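Local structure of WYL1 (Ruminococcus sp., 6OAW) at residues 61-66 against 162-167; 120-125 against 169-174; 320-325 against 344-349; 352-357 against 373-378. The protein probably acts as a WYL-domain accessory protein that modulates the RNA-guided effector of a type VI-D CRISPR-Cas system. All blocks are in the same frame, centred on the assembly; numbering follows the deposited sequence.

Interaction 1: 61-66 against 162-167; sequences SIFDSA and RRFLKA
The nearest CA atoms are those of F63 and L165, 8.4 Å apart where helix 55-71 passes helix 161-172, a spacing that is bridged by side chains alone with no hydrogen bond between the two segments. The phenyl group of F63 carries one side of the contact. With CG anti to the backbone N (chi1 -175°), the ring projects across the gap and presents its CD2-CE2-CZ rim to the other helix. F63 CE2 comes within 3.6 Å of F164 CZ, and F164 CE2 lies 3.7 Å from the same F63 CE2. Both F164 atoms lie at the edge of the F63 ring, close to its plane, while F63 comes to the F164 ring at a slant. The planes differ by 76° and the centroids stand 5.7 Å apart, an oblique pair, neither a stack nor a T-shape. The next residue, L165, adds a second touch: its CD2 methyl approaches F63 CD2 at 4.0 Å, so the phenylalanine is touched by two consecutive residues of 162-167. F90 meets both phenylalanine rings edge-to-face, while F9 stacks on F164, and L141 and L145 of helix 139-145 also pack against F63. Replacing F63 with an alanine is likely to open a gap between the helices, taking from F164 and the L165 methyl the ring they rest on. All three touching residues are buried, and the arrangement is that of an aromatic-rich helix-helix core. The succession strand 23-28, helix 30-44, helix 55-71 is consistent with a ribbon-helix-helix unit in this N-terminal lobe.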
loop_
_atom_site.group_PDB
_atom_site.type_symbol
_atom_site.label_atom_id
_atom_site.label_comp_id
_atom_site.label_asym_id
_atom_site.label_seq_id
_atom_site.Cartn_x
_atom_site.Cartn_y
_atom_site.Cartn_z
ATOM N N SER B 61 -21.150 -5.080 7.222
ATOM C CA SER B 61 -20.522 -3.999 8.023
ATOM C C SER B 61 -19.720 -3.089 7.096
ATOM O O SER B 61 -19.786 -1.863 7.261
ATOM C CB SER B 61 -19.620 -4.548 9.092
ATOM O OG SER B 61 -20.368 -5.252 10.049
ATOM N N ILE B 62 -18.931 -3.674 6.201
ATOM C CA ILE B 62 -18.072 -2.894 5.269
ATOM C C ILE B 62 -19.001 -2.033 4.410
ATOM O O ILE B 62 -18.789 -0.808 4.357
ATOM C CB ILE B 62 -17.194 -3.810 4.409
ATOM C CG1 ILE B 62 -16.159 -4.545 5.260
ATOM C CG2 ILE B 62 -16.532 -3.013 3.287
ATOM C CD1 ILE B 62 -15.395 -5.600 4.505
ATOM N N PHE B 63 -19.996 -2.668 3.782
ATOM C CA PHE B 63 -20.989 -1.986 2.936
ATOM C C PHE B 63 -21.647 -0.870 3.745
ATOM O O PHE B 63 -21.658 0.237 3.222
ATOM C CB PHE B 63 -22.013 -2.950 2.347
ATOM C CG PHE B 63 -22.942 -2.254 1.399
ATOM C CD1 PHE B 63 -24.034 -1.555 1.886
ATOM C CD2 PHE B 63 -22.664 -2.223 0.047
ATOM C CE1 PHE B 63 -24.832 -0.833 1.022
ATOM C CE2 PHE B 63 -23.484 -1.521 -0.823
ATOM C CZ PHE B 63 -24.568 -0.835 -0.332
ATOM N N ASP B 64 -22.116 -1.121 4.968
ATOM C CA ASP B 64 -22.918 -0.157 5.765
ATOM C C ASP B 64 -22.056 1.067 6.082
ATOM O O ASP B 64 -22.528 2.232 5.893
ATOM C CB ASP B 64 -23.473 -0.772 7.052
ATOM C CG ASP B 64 -24.648 -1.712 6.818
ATOM O OD1 ASP B 64 -25.169 -1.723 5.691
ATOM O OD2 ASP B 64 -25.018 -2.432 7.754
ATOM N N SER B 65 -20.826 0.833 6.525
ATOM C CA SER B 65 -19.889 1.924 6.857
ATOM C C SER B 65 -19.586 2.775 5.625
ATOM O O SER B 65 -19.691 4.013 5.726
ATOM C CB SER B 65 -18.661 1.345 7.475
ATOM O OG SER B 65 -19.026 0.787 8.716
ATOM N N ALA B 66 -19.173 2.154 4.527
ATOM C CA ALA B 66 -18.760 2.873 3.305
ATOM C C ALA B 66 -19.959 3.668 2.769
ATOM O O ALA B 66 -19.765 4.804 2.335
ATOM C CB ALA B 66 -18.243 1.896 2.279
ATOM N N ARG B 162 -24.376 -7.325 -8.871
ATOM C CA ARG B 162 -23.116 -8.118 -8.950
ATOM C C ARG B 162 -21.928 -7.152 -9.169
ATOM O O ARG B 162 -20.933 -7.223 -8.414
ATOM C CB ARG B 162 -23.248 -9.186 -10.052
ATOM C CG ARG B 162 -22.054 -10.133 -10.166
ATOM C CD ARG B 162 -22.398 -11.572 -10.569
ATOM N N ARG B 163 -22.069 -6.259 -10.151
ATOM C CA ARG B 163 -21.034 -5.291 -10.577
ATOM C C ARG B 163 -20.769 -4.318 -9.415
ATOM O O ARG B 163 -19.573 -4.077 -9.093
ATOM C CB ARG B 163 -21.499 -4.581 -11.859
ATOM N N PHE B 164 -21.829 -3.767 -8.810
ATOM C CA PHE B 164 -21.730 -2.758 -7.718
ATOM C C PHE B 164 -20.966 -3.376 -6.531
ATOM O O PHE B 164 -19.962 -2.782 -6.062
ATOM C CB PHE B 164 -23.123 -2.256 -7.339
ATOM C CG PHE B 164 -23.214 -1.352 -6.141
ATOM C CD1 PHE B 164 -22.222 -0.448 -5.839
ATOM C CD2 PHE B 164 -24.342 -1.359 -5.350
ATOM C CE1 PHE B 164 -22.332 0.404 -4.751
ATOM C CE2 PHE B 164 -24.453 -0.513 -4.258
ATOM C CZ PHE B 164 -23.440 0.359 -3.948
ATOM N N LEU B 165 -21.405 -4.545 -6.071
ATOM C CA LEU B 165 -20.825 -5.174 -4.859
ATOM C C LEU B 165 -19.385 -5.602 -5.148
ATOM O O LEU B 165 -18.546 -5.455 -4.248
ATOM C CB LEU B 165 -21.703 -6.347 -4.419
ATOM C CG LEU B 165 -23.105 -5.988 -3.926
ATOM C CD1 LEU B 165 -23.846 -7.225 -3.511
ATOM C CD2 LEU B 165 -23.072 -5.004 -2.773
ATOM N N LYS B 166 -19.088 -6.104 -6.346
ATOM C CA LYS B 166 -17.697 -6.495 -6.681
ATOM C C LYS B 166 -16.797 -5.255 -6.551
ATOM O O LYS B 166 -15.659 -5.359 -6.006
ATOM C CB LYS B 166 -17.617 -7.089 -8.084
ATOM C CG LYS B 166 -16.194 -7.309 -8.581
ATOM C CD LYS B 166 -16.112 -7.906 -9.982
ATOM C CE LYS B 166 -14.684 -8.213 -10.411
ATOM N NZ LYS B 166 -13.987 -9.164 -9.502
ATOM N N ALA B 167 -17.288 -4.120 -7.047
ATOM C CA ALA B 167 -16.551 -2.837 -7.034
ATOM C C ALA B 167 -16.334 -2.401 -5.583
ATOM O O ALA B 167 -15.242 -1.971 -5.255
ATOM C CB ALA B 167 -17.300 -1.812 -7.830
#

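Interaction 2: 120-125 against 169-174; sequences AKYEKT and YEDYAL
Y122 and D171 reach for each other at about a right angle, with the phenol ring and the carboxylate plane turned 58° apart. The closest approach is Y122 OH to D171 OD2 at 2.6 Å, a short but weak hydrogen bond, given by the tyrosine. On the same carboxylate, D171 OD1 lies in the plane of the ring at its edge, 3.8 Å from Y122 CE1. One carboxylate oxygen thus takes the hydroxyl while the other lies beside the ring.

K121 runs alongside its neighbour. Its CD lies 3.6 Å above one face of the Y122 ring, offset toward the rim, and its CG is anti to the backbone N (chi1 -174°), which carries the chain out along the phenol to its hydroxyl. There K121 NZ donates to Y122 OH at 3.0 Å. A water then spans the remaining distance: K121 NZ donates a hydrogen bond to it at 3.1 Å, and it donates in turn to D171 OD1, also at 3.1 Å. Lysine, phenol, carboxylate and water form a closed circuit between helix 104-122 and helix 161-172, with N88 packing against all three residues.

K121 NZ and D171 OD1 are 4.4 Å apart, beyond a salt bridge, so the lysine and the aspartate are linked by way of the tyrosine and the water, and their charges probably still attract across the gap. The ammonium donating to the phenol oxygen would probably polarise the hydroxyl and favour its donation to the buried D171.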
loop_
_atom_site.group_PDB
_atom_site.type_symbol
_atom_site.label_atom_id
_atom_site.label_comp_id
_atom_site.label_asym_id
_atom_site.label_seq_id
_atom_site.Cartn_x
_atom_site.Cartn_y
_atom_site.Cartn_z
ATOM N N ALA B 120 -16.888 3.089 -17.177
ATOM C CA ALA B 120 -15.801 2.478 -17.981
ATOM C C ALA B 120 -14.819 1.757 -17.055
ATOM O O ALA B 120 -14.356 0.683 -17.445
ATOM C CB ALA B 120 -15.106 3.501 -18.847
ATOM N N LYS B 121 -14.536 2.311 -15.873
ATOM C CA LYS B 121 -13.522 1.770 -14.933
ATOM C C LYS B 121 -13.978 0.439 -14.309
ATOM O O LYS B 121 -13.140 -0.491 -14.276
ATOM C CB LYS B 121 -13.250 2.754 -13.798
ATOM C CG LYS B 121 -12.127 2.347 -12.857
ATOM C CD LYS B 121 -12.441 2.668 -11.441
ATOM C CE LYS B 121 -11.224 2.563 -10.555
ATOM N NZ LYS B 121 -11.506 3.093 -9.204
ATOM N N TYR B 122 -15.225 0.350 -13.829
ATOM C CA TYR B 122 -15.805 -0.871 -13.204
ATOM C C TYR B 122 -16.502 -1.759 -14.253
ATOM O O TYR B 122 -17.058 -2.768 -13.849
ATOM C CB TYR B 122 -16.739 -0.479 -12.051
ATOM C CG TYR B 122 -16.038 0.226 -10.913
ATOM C CD1 TYR B 122 -15.054 -0.409 -10.169
ATOM C CD2 TYR B 122 -16.346 1.537 -10.582
ATOM C CE1 TYR B 122 -14.390 0.243 -9.138
ATOM C CE2 TYR B 122 -15.692 2.211 -9.563
ATOM C CZ TYR B 122 -14.718 1.555 -8.826
ATOM O OH TYR B 122 -14.075 2.225 -7.824
ATOM N N GLU B 123 -16.450 -1.418 -15.548
ATOM C CA GLU B 123 -17.025 -2.237 -16.659
ATOM C C GLU B 123 -15.907 -2.941 -17.452
ATOM O O GLU B 123 -16.256 -3.620 -18.439
ATOM C CB GLU B 123 -17.864 -1.399 -17.628
ATOM N N LYS B 124 -14.626 -2.800 -17.063
ATOM C CA LYS B 124 -13.471 -3.399 -17.799
ATOM C C LYS B 124 -13.360 -4.886 -17.398
ATOM O O LYS B 124 -13.019 -5.144 -16.215
ATOM C CB LYS B 124 -12.185 -2.602 -17.538
ATOM N N THR B 125 -13.694 -5.811 -18.319
ATOM C CA THR B 125 -13.580 -7.293 -18.159
ATOM C C THR B 125 -12.116 -7.625 -17.825
ATOM O O THR B 125 -11.229 -7.113 -18.536
ATOM C CB THR B 125 -14.078 -8.039 -19.407
ATOM N N TYR B 169 -16.053 -4.248 -2.843
ATOM C CA TYR B 169 -15.153 -5.143 -2.059
ATOM C C TYR B 169 -13.756 -5.119 -2.674
ATOM O O TYR B 169 -12.805 -5.175 -1.896
ATOM C CB TYR B 169 -15.772 -6.536 -1.878
ATOM C CG TYR B 169 -17.049 -6.470 -1.082
ATOM C CD1 TYR B 169 -17.075 -5.879 0.171
ATOM C CD2 TYR B 169 -18.251 -6.864 -1.633
ATOM C CE1 TYR B 169 -18.253 -5.732 0.886
ATOM C CE2 TYR B 169 -19.442 -6.714 -0.941
ATOM C CZ TYR B 169 -19.449 -6.149 0.325
ATOM O OH TYR B 169 -20.642 -6.038 0.988
ATOM N N GLU B 170 -13.639 -4.998 -4.002
ATOM C CA GLU B 170 -12.319 -4.821 -4.665
ATOM C C GLU B 170 -11.716 -3.496 -4.190
ATOM O O GLU B 170 -10.497 -3.465 -3.913
ATOM C CB GLU B 170 -12.383 -4.823 -6.191
ATOM C CG GLU B 170 -12.853 -6.122 -6.790
ATOM C CD GLU B 170 -11.860 -7.262 -6.902
ATOM O OE1 GLU B 170 -10.692 -7.124 -6.450
ATOM O OE2 GLU B 170 -12.264 -8.325 -7.436
ATOM N N ASP B 171 -12.511 -2.441 -4.074
ATOM C CA ASP B 171 -11.984 -1.133 -3.593
ATOM C C ASP B 171 -11.604 -1.235 -2.105
ATOM O O ASP B 171 -10.540 -0.742 -1.732
ATOM C CB ASP B 171 -12.973 0.009 -3.768
ATOM C CG ASP B 171 -12.992 0.614 -5.146
ATOM O OD1 ASP B 171 -12.237 0.126 -6.011
ATOM O OD2 ASP B 171 -13.806 1.529 -5.338
ATOM N N TYR B 172 -12.454 -1.848 -1.287
ATOM C CA TYR B 172 -12.150 -2.108 0.140
ATOM C C TYR B 172 -10.737 -2.695 0.247
ATOM O O TYR B 172 -9.882 -2.115 0.931
ATOM C CB TYR B 172 -13.182 -3.048 0.761
ATOM C CG TYR B 172 -12.788 -3.468 2.148
ATOM C CD1 TYR B 172 -12.963 -2.625 3.233
ATOM C CD2 TYR B 172 -12.156 -4.687 2.349
ATOM C CE1 TYR B 172 -12.580 -3.010 4.504
ATOM C CE2 TYR B 172 -11.773 -5.092 3.606
ATOM C CZ TYR B 172 -11.980 -4.251 4.686
ATOM O OH TYR B 172 -11.585 -4.711 5.909
ATOM N N ALA B 173 -10.480 -3.759 -0.513
ATOM C CA ALA B 173 -9.235 -4.560 -0.468
ATOM C C ALA B 173 -7.999 -3.746 -0.832
ATOM O O ALA B 173 -6.903 -4.249 -0.501
ATOM C CB ALA B 173 -9.339 -5.744 -1.384
ATOM N N LEU B 174 -8.140 -2.600 -1.511
ATOM C CA LEU B 174 -6.992 -1.769 -1.981
ATOM C C LEU B 174 -6.628 -0.710 -0.932
ATOM O O LEU B 174 -5.551 -0.088 -1.038
ATOM C CB LEU B 174 -7.333 -1.118 -3.339
ATOM C CG LEU B 174 -7.426 -2.093 -4.526
ATOM C CD1 LEU B 174 -7.868 -1.386 -5.801
ATOM C CD2 LEU B 174 -6.131 -2.860 -4.756
HETATM O O HOH W 1 -9.993 2.163 -6.679
#

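Interaction 3: 320-325 against 344-349; sequences EMFRKI and NEFISP. Unlike the reference sequence in segment 320-325: R323 (reference Gly).
A chi1 of -176° turns the F322 ring away from its backbone N and sets it beside the carbonyl carbon, while F346 has CG anti to the carbonyl carbon (chi1 -73°), and these two settings send the rings toward each other from opposite directions. The backbones stay well apart: even the nearest CA atoms, those of F322 and N344, are 11.9 Å from one another, so the span between helix 316-324 and strand 342-346 is filled by the two aromatic side chains.

Contact is made at the CE2 corners. F322 CE2 stands 3.4 Å from F346 CE2 and 3.7 Å from F346 CZ, and F322 CZ is 3.9 Å from F346 CE2. Seen from F346, the approaching atoms arrive at the ring edge near its plane; toward F322 the approach is oblique. A plane-to-plane angle of 47° with centroids 5.7 Å apart excludes a parallel overlap, and no hydrogen bond joins the segments.

F357 of helix 350-357 borders the pair, packing on F322 and meeting the F346 ring edge-to-face. V353 and V312 also lie against F346, and P338 against F322. Both phenylalanines are buried.

The pair joins a helix to an outer strand of the antiparallel sheet 342-346, 310-314, 364-368, and both side chains leave their backbones toward the other segment. Such helix-on-sheet aromatic packing builds the core of this small alpha/beta domain, which probably corresponds to the C-terminal extension that follows many WYL domains.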
loop_
_atom_site.group_PDB
_atom_site.type_symbol
_atom_site.label_atom_id
_atom_site.label_comp_id
_atom_site.label_asym_id
_atom_site.label_seq_id
_atom_site.Cartn_x
_atom_site.Cartn_y
_atom_site.Cartn_z
ATOM N N GLU B 320 25.156 4.034 9.689
ATOM C CA GLU B 320 24.675 4.023 8.276
ATOM C C GLU B 320 23.289 3.364 8.248
ATOM O O GLU B 320 22.406 3.894 7.537
ATOM C CB GLU B 320 25.681 3.369 7.321
ATOM C CG GLU B 320 25.313 3.521 5.855
HETATM N N MSE B 321 23.068 2.306 9.039
HETATM C CA MSE B 321 21.763 1.576 9.034
HETATM C C MSE B 321 20.725 2.492 9.693
HETATM O O MSE B 321 19.566 2.574 9.232
HETATM C CB MSE B 321 21.887 0.231 9.754
HETATM C CG MSE B 321 22.658 -0.825 8.968
HETATM SE SE MSE B 321 23.072 -2.422 10.080
HETATM C CE MSE B 321 21.314 -3.127 10.596
ATOM N N PHE B 322 21.150 3.180 10.750
ATOM C CA PHE B 322 20.299 4.135 11.506
ATOM C C PHE B 322 19.812 5.231 10.549
ATOM O O PHE B 322 18.623 5.587 10.603
ATOM C CB PHE B 322 21.066 4.684 12.709
ATOM C CG PHE B 322 20.243 5.582 13.590
ATOM C CD1 PHE B 322 20.148 6.931 13.311
ATOM C CD2 PHE B 322 19.569 5.071 14.690
ATOM C CE1 PHE B 322 19.395 7.772 14.121
ATOM C CE2 PHE B 322 18.830 5.911 15.502
ATOM C CZ PHE B 322 18.714 7.254 15.197
ATOM N N ARG B 323 20.708 5.746 9.712
ATOM C CA ARG B 323 20.400 6.831 8.745
ATOM C C ARG B 323 19.329 6.341 7.750
ATOM O O ARG B 323 18.452 7.157 7.391
ATOM C CB ARG B 323 21.675 7.315 8.035
ATOM C CG ARG B 323 21.450 8.409 6.984
ATOM N N LYS B 324 19.397 5.083 7.308
ATOM C CA LYS B 324 18.574 4.554 6.175
ATOM C C LYS B 324 17.246 3.983 6.689
ATOM O O LYS B 324 16.274 4.055 5.950
ATOM C CB LYS B 324 19.295 3.444 5.388
ATOM C CG LYS B 324 20.394 3.878 4.422
ATOM N N ILE B 325 17.186 3.443 7.910
ATOM C CA ILE B 325 15.969 2.746 8.419
ATOM C C ILE B 325 15.232 3.686 9.385
ATOM O O ILE B 325 15.652 3.854 10.558
ATOM C CB ILE B 325 16.364 1.383 9.039
ATOM C CG1 ILE B 325 17.100 0.491 8.030
ATOM C CG2 ILE B 325 15.164 0.660 9.642
ATOM C CD1 ILE B 325 17.730 -0.711 8.665
ATOM N N ASN B 344 25.644 5.320 22.528
ATOM C CA ASN B 344 24.682 6.423 22.298
ATOM C C ASN B 344 23.518 6.230 23.257
ATOM O O ASN B 344 23.142 5.072 23.528
ATOM C CB ASN B 344 24.205 6.441 20.847
ATOM C CG ASN B 344 25.339 6.682 19.872
ATOM O OD1 ASN B 344 25.550 7.803 19.459
ATOM N ND2 ASN B 344 26.071 5.652 19.500
ATOM N N GLU B 345 22.985 7.325 23.769
ATOM C CA GLU B 345 21.848 7.327 24.715
ATOM C C GLU B 345 20.576 7.627 23.924
ATOM O O GLU B 345 20.471 8.692 23.308
ATOM C CB GLU B 345 22.069 8.341 25.836
ATOM C CG GLU B 345 23.269 7.974 26.686
ATOM C CD GLU B 345 23.313 8.594 28.070
ATOM O OE1 GLU B 345 22.730 9.664 28.241
ATOM O OE2 GLU B 345 23.900 7.967 28.966
ATOM N N PHE B 346 19.628 6.706 23.976
ATOM C CA PHE B 346 18.304 6.869 23.351
ATOM C C PHE B 346 17.358 7.189 24.486
ATOM O O PHE B 346 17.603 6.665 25.586
ATOM C CB PHE B 346 17.986 5.646 22.491
ATOM C CG PHE B 346 18.798 5.610 21.225
ATOM C CD1 PHE B 346 20.016 4.968 21.190
ATOM C CD2 PHE B 346 18.351 6.241 20.066
ATOM C CE1 PHE B 346 20.775 4.937 20.022
ATOM C CE2 PHE B 346 19.111 6.216 18.901
ATOM C CZ PHE B 346 20.331 5.581 18.885
ATOM N N ILE B 347 16.424 8.105 24.252
ATOM C CA ILE B 347 15.456 8.588 25.276
ATOM C C ILE B 347 14.051 8.137 24.884
ATOM O O ILE B 347 13.116 8.347 25.684
ATOM C CB ILE B 347 15.544 10.119 25.470
ATOM C CG1 ILE B 347 15.381 10.904 24.168
ATOM C CG2 ILE B 347 16.835 10.506 26.185
ATOM C CD1 ILE B 347 14.873 12.342 24.409
ATOM N N SER B 348 13.883 7.562 23.695
ATOM C CA SER B 348 12.619 6.899 23.301
ATOM C C SER B 348 12.346 5.802 24.317
ATOM O O SER B 348 13.268 5.271 24.912
ATOM C CB SER B 348 12.682 6.309 21.911
ATOM O OG SER B 348 13.092 7.281 20.971
ATOM N N PRO B 349 11.080 5.401 24.520
ATOM C CA PRO B 349 10.781 4.295 25.425
ATOM C C PRO B 349 11.646 3.070 25.133
ATOM O O PRO B 349 11.925 2.738 23.982
ATOM C CB PRO B 349 9.295 4.032 25.158
ATOM C CG PRO B 349 8.762 5.385 24.713
ATOM C CD PRO B 349 9.884 6.004 23.910
#

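Interaction 4: 352-357 against 373-378; sequences QVKYYF and FEEMRT
The carboxylate of E375 is the flat group used across this contact: its OE2 takes the ammonium of K354 on the syn side, the side of the other oxygen, with K354 NZ 2.9 Å from E375 OE2. Within 352-357, the F357 ring has Y356 CD2 over the centre of one face, 3.5 Å above the plane, and V353 CG1 at its edge. F357 CD2 in turn lies at the edge of the Y356 ring, in its plane.

The salt bridge is part of a wider approach. K354 bends at chi2 (-139°) and chi3 (-64°), and this folding lays CD and CE beside the same oxygen, with K354 CD 3.1 Å from E375 OE2. The two side chains cross at about a right angle. Helix 350-357 and helix 370-389 face each other in the C-terminal alpha/beta domain, K354 and M376 having the nearest CA atoms at 7.8 Å, and M376 and F357 both reaching I366 on strand 364-368.

M376, a selenomethionine, brings its CE methyl against the aliphatic chain of the lysine, 3.7 Å from K354 CD and 3.8 Å from K354 CG. With an alanine in place of K354, E375 would probably lose its charge partner and the M376 methyl its aliphatic cover. On helix 370-389, M376 also packs against Y387 of the second subunit, and R377 NE hydrogen-bonds to N388 of that subunit.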
loop_
_atom_site.group_PDB
_atom_site.type_symbol
_atom_site.label_atom_id
_atom_site.label_comp_id
_atom_site.label_asym_id
_atom_site.label_seq_id
_atom_site.Cartn_x
_atom_site.Cartn_y
_atom_site.Cartn_z
ATOM N N GLN B 352 10.699 0.577 22.337
ATOM C CA GLN B 352 10.864 1.031 20.932
ATOM C C GLN B 352 12.325 0.875 20.540
ATOM O O GLN B 352 12.599 0.452 19.412
ATOM C CB GLN B 352 10.410 2.471 20.761
ATOM C CG GLN B 352 10.568 3.008 19.345
ATOM C CD GLN B 352 10.136 4.459 19.298
ATOM O OE1 GLN B 352 9.548 4.980 20.247
ATOM N NE2 GLN B 352 10.474 5.131 18.213
ATOM N N VAL B 353 13.251 1.188 21.447
ATOM C CA VAL B 353 14.712 0.972 21.189
ATOM C C VAL B 353 14.937 -0.508 20.836
ATOM O O VAL B 353 15.608 -0.792 19.832
ATOM C CB VAL B 353 15.571 1.418 22.394
ATOM C CG1 VAL B 353 17.056 1.353 22.086
ATOM C CG2 VAL B 353 15.211 2.828 22.806
ATOM N N LYS B 354 14.409 -1.402 21.658
ATOM C CA LYS B 354 14.513 -2.875 21.503
ATOM C C LYS B 354 13.936 -3.301 20.136
ATOM O O LYS B 354 14.606 -4.045 19.377
ATOM C CB LYS B 354 13.681 -3.494 22.627
ATOM C CG LYS B 354 14.235 -4.671 23.372
ATOM C CD LYS B 354 13.184 -5.712 23.657
ATOM C CE LYS B 354 12.079 -5.255 24.577
ATOM N NZ LYS B 354 10.850 -6.045 24.340
ATOM N N TYR B 355 12.726 -2.842 19.798
ATOM C CA TYR B 355 12.074 -3.184 18.504
ATOM C C TYR B 355 12.896 -2.603 17.346
ATOM O O TYR B 355 12.835 -3.151 16.250
ATOM C CB TYR B 355 10.617 -2.718 18.384
ATOM C CG TYR B 355 9.620 -3.384 19.296
ATOM C CD1 TYR B 355 9.892 -4.596 19.908
ATOM C CD2 TYR B 355 8.375 -2.825 19.502
ATOM C CE1 TYR B 355 8.951 -5.225 20.709
ATOM C CE2 TYR B 355 7.430 -3.428 20.311
ATOM C CZ TYR B 355 7.721 -4.633 20.914
ATOM O OH TYR B 355 6.779 -5.248 21.688
ATOM N N TYR B 356 13.715 -1.578 17.574
ATOM C CA TYR B 356 14.531 -1.011 16.474
ATOM C C TYR B 356 15.854 -1.760 16.303
ATOM O O TYR B 356 16.247 -2.059 15.157
ATOM C CB TYR B 356 14.835 0.456 16.707
ATOM C CG TYR B 356 15.480 1.107 15.524
ATOM C CD1 TYR B 356 14.765 1.367 14.371
ATOM C CD2 TYR B 356 16.834 1.401 15.523
ATOM C CE1 TYR B 356 15.363 1.972 13.282
ATOM C CE2 TYR B 356 17.451 1.974 14.423
ATOM C CZ TYR B 356 16.709 2.279 13.305
ATOM O OH TYR B 356 17.302 2.870 12.218
ATOM N N PHE B 357 16.554 -2.014 17.414
ATOM C CA PHE B 357 17.933 -2.543 17.367
ATOM C C PHE B 357 17.948 -4.078 17.435
ATOM O O PHE B 357 19.037 -4.637 17.285
ATOM C CB PHE B 357 18.783 -1.864 18.424
ATOM C CG PHE B 357 19.089 -0.430 18.115
ATOM C CD1 PHE B 357 19.882 -0.104 17.032
ATOM C CD2 PHE B 357 18.610 0.591 18.927
ATOM C CE1 PHE B 357 20.186 1.224 16.779
ATOM C CE2 PHE B 357 18.889 1.916 18.646
ATOM C CZ PHE B 357 19.690 2.228 17.584
ATOM N N PHE B 373 19.156 -5.627 27.424
ATOM C CA PHE B 373 20.409 -6.398 27.250
ATOM C C PHE B 373 20.117 -7.907 27.315
ATOM O O PHE B 373 20.539 -8.634 26.409
ATOM C CB PHE B 373 21.441 -6.032 28.298
ATOM C CG PHE B 373 22.683 -6.852 28.109
ATOM C CD1 PHE B 373 23.552 -6.538 27.089
ATOM C CD2 PHE B 373 22.971 -7.914 28.947
ATOM C CE1 PHE B 373 24.691 -7.284 26.889
ATOM C CE2 PHE B 373 24.109 -8.663 28.728
ATOM C CZ PHE B 373 24.957 -8.357 27.695
ATOM N N GLU B 374 19.376 -8.344 28.330
ATOM C CA GLU B 374 19.133 -9.778 28.617
ATOM C C GLU B 374 18.233 -10.398 27.518
ATOM O O GLU B 374 18.518 -11.532 27.090
ATOM C CB GLU B 374 18.548 -9.933 30.018
ATOM C CG GLU B 374 19.514 -9.530 31.139
ATOM C CD GLU B 374 18.875 -9.304 32.496
ATOM O OE1 GLU B 374 19.523 -8.653 33.361
ATOM O OE2 GLU B 374 17.770 -9.844 32.706
ATOM N N GLU B 375 17.217 -9.668 27.041
ATOM C CA GLU B 375 16.336 -10.152 25.938
ATOM C C GLU B 375 17.152 -10.265 24.648
ATOM O O GLU B 375 17.014 -11.265 23.974
ATOM C CB GLU B 375 15.135 -9.245 25.665
ATOM C CG GLU B 375 14.024 -9.427 26.672
ATOM C CD GLU B 375 12.928 -8.391 26.515
ATOM O OE1 GLU B 375 12.625 -7.689 27.532
ATOM O OE2 GLU B 375 12.442 -8.248 25.342
HETATM N N MSE B 376 17.953 -9.260 24.322
HETATM C CA MSE B 376 18.764 -9.282 23.082
HETATM C C MSE B 376 19.763 -10.434 23.175
HETATM O O MSE B 376 19.870 -11.164 22.179
HETATM C CB MSE B 376 19.495 -7.965 22.859
HETATM C CG MSE B 376 18.576 -6.784 22.555
HETATM SE SE MSE B 376 17.315 -7.100 21.050
HETATM C CE MSE B 376 15.709 -7.851 21.917
ATOM N N ARG B 377 20.423 -10.621 24.337
ATOM C CA ARG B 377 21.425 -11.700 24.492
ATOM C C ARG B 377 20.741 -13.059 24.233
ATOM O O ARG B 377 21.315 -13.867 23.489
ATOM C CB ARG B 377 22.107 -11.688 25.858
ATOM C CG ARG B 377 23.225 -12.723 25.954
ATOM C CD ARG B 377 23.774 -12.766 27.346
ATOM N NE ARG B 377 24.918 -13.662 27.425
ATOM C CZ ARG B 377 25.225 -14.391 28.491
ATOM N NH1 ARG B 377 24.484 -14.311 29.585
ATOM N NH2 ARG B 377 26.276 -15.190 28.466
ATOM N N THR B 378 19.579 -13.296 24.840
ATOM C CA THR B 378 18.761 -14.521 24.654
ATOM C C THR B 378 18.391 -14.674 23.164
ATOM O O THR B 378 18.671 -15.745 22.599
ATOM C CB THR B 378 17.508 -14.445 25.536
ATOM O OG1 THR B 378 18.014 -14.467 26.867
ATOM C CG2 THR B 378 16.527 -15.587 25.319
#

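How the interactions relate
From the N terminus, segment 61-66 opens interaction 1 and 120-125 opens interaction 2; helix 161-172 then closes both in turn, so the two loops cross. They share that helix, their centres are 11 Å apart, and I62 and A167 of interaction 1 pack on Y172 and Y122 of interaction 2. Interactions 3 and 4 follow in series, each closing a short loop in the C-terminal domain, on the far side of the chain's centre from interaction 1, about 44 Å away between centres. Strand 342-346 leads directly into helix 350-357, and interactions 3 and 4 touch: I325 O and Y356 OH make a probable hydrogen bond, while F322 CA packs on the same hydroxyl.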